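Local coordinates for rubber oxygenase (Streptomyces sp., PDB 5O1L), which uses a non-covalently bound b-type heme to cleave the double bonds of poly(cis-1,4-isoprene) rubber with oxygen, giving oligo-isoprenoids with keto and aldehyde ends, at residues Phe385-Leu388 with Phe389-Glu392. Residues are numbered along the deposited sequence; the frame is centred on the assembly and turned at random.
Sequences FVLL and FLSE
Leu387 O takes two donors from Ser391: the backbone N at 2.8 Å, with an N-H...O angle of 166°, and the hydroxyl OG, a weak bond at 3.3 Å. The serine torsion places the hydroxyl: OG is anti to the carbonyl carbon, beside the backbone N, and comes back within range of Leu387 O. Three more i to i+4 bonds complete the ladder: Leu390 N to Val386 O at 2.8 Å, Glu392 N to Leu388 O at 2.9 Å and Phe389 N to Phe385 O at 3.0 Å.

On the buried flank, Phe385 and Phe389 sit one turn apart with ring centroids separated by 4.4 Å. Their planes meet at 41°, an oblique pairing. With CG anti to the backbone N (chi1 168°), Phe385 brings CE1 over one face of the Phe389 ring, toward the rim, 3.6 Å from Phe389 CZ. Arg170 makes a cation-pi contact with Phe389, and Leu314 and Leu318 pack on Phe385. With an alanine at Phe389, a gap would probably open beside Phe385 CE1 and CZ, leaving Arg170 without its cation-pi mate. On the exposed side, Leu387 CD2 lies 4.3 Å from Leu390 CD1, a looser i to i+3 touch.

This is regular alpha-helical geometry: two turns of helix 373-393, with leucines as well as Ser391 and Glu392 on the exposed side, and the phenylalanine pair buried against the all-helical fold, apart from the heme-binding site.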
# COMPACT_ATOMS: atom_id res chain seq x y z
N PHE A 385 -10.22 -11.91 9.51
CA PHE A 385 -9.88 -11.25 8.25
C PHE A 385 -8.36 -11.02 8.14
O PHE A 385 -7.76 -11.35 7.10
CB PHE A 385 -10.66 -9.93 8.13
CG PHE A 385 -10.26 -9.00 7.07
CD1 PHE A 385 -10.67 -9.22 5.77
CD2 PHE A 385 -9.44 -7.93 7.31
CE1 PHE A 385 -10.27 -8.37 4.74
CE2 PHE A 385 -9.11 -7.05 6.31
CZ PHE A 385 -9.50 -7.29 5.04
N VAL A 386 -7.76 -10.47 9.16
CA VAL A 386 -6.34 -10.18 9.11
C VAL A 386 -5.54 -11.50 8.96
O VAL A 386 -4.59 -11.54 8.16
CB VAL A 386 -5.90 -9.34 10.34
CG1 VAL A 386 -4.38 -9.19 10.28
CG2 VAL A 386 -6.57 -7.97 10.23
N LEU A 387 -5.91 -12.53 9.70
CA LEU A 387 -5.22 -13.81 9.59
C LEU A 387 -5.36 -14.38 8.21
O LEU A 387 -4.37 -14.93 7.66
CB LEU A 387 -5.77 -14.76 10.63
CG LEU A 387 -5.46 -14.47 12.06
CD1 LEU A 387 -6.22 -15.53 12.85
CD2 LEU A 387 -3.96 -14.50 12.42
N LEU A 388 -6.51 -14.23 7.59
CA LEU A 388 -6.70 -14.73 6.24
C LEU A 388 -5.82 -13.94 5.26
O LEU A 388 -5.23 -14.54 4.34
CB LEU A 388 -8.14 -14.76 5.82
CG LEU A 388 -8.96 -15.80 6.56
CD1 LEU A 388 -10.46 -15.58 6.41
CD2 LEU A 388 -8.60 -17.27 6.18
N PHE A 389 -5.69 -12.62 5.41
CA PHE A 389 -4.82 -11.83 4.54
C PHE A 389 -3.37 -12.10 4.81
O PHE A 389 -2.60 -12.05 3.86
CB PHE A 389 -5.15 -10.34 4.67
CG PHE A 389 -6.19 -9.85 3.72
CD1 PHE A 389 -7.22 -10.66 3.25
CD2 PHE A 389 -6.15 -8.52 3.30
CE1 PHE A 389 -8.15 -10.20 2.35
CE2 PHE A 389 -7.11 -8.04 2.40
CZ PHE A 389 -8.11 -8.89 1.93
N LEU A 390 -2.97 -12.44 6.03
CA LEU A 390 -1.63 -12.96 6.27
C LEU A 390 -1.40 -14.30 5.57
O LEU A 390 -0.38 -14.48 4.91
CB LEU A 390 -1.32 -13.13 7.76
CG LEU A 390 -1.10 -11.91 8.62
CD1 LEU A 390 -1.09 -12.30 10.10
CD2 LEU A 390 0.23 -11.29 8.25
N SER A 391 -2.33 -15.25 5.73
CA SER A 391 -2.21 -16.57 5.08
C SER A 391 -2.09 -16.51 3.57
O SER A 391 -1.22 -17.16 3.01
CB SER A 391 -3.43 -17.46 5.41
OG SER A 391 -3.36 -17.96 6.73
N GLU A 392 -2.95 -15.74 2.91
CA GLU A 392 -3.08 -15.75 1.46
C GLU A 392 -1.88 -15.23 0.69
O GLU A 392 -1.43 -15.86 -0.26
CB GLU A 392 -4.35 -15.00 1.02
CG GLU A 392 -4.65 -14.97 -0.49
CD GLU A 392 -4.35 -16.29 -1.24
OE1 GLU A 392 -4.70 -17.37 -0.73
OE2 GLU A 392 -3.76 -16.24 -2.34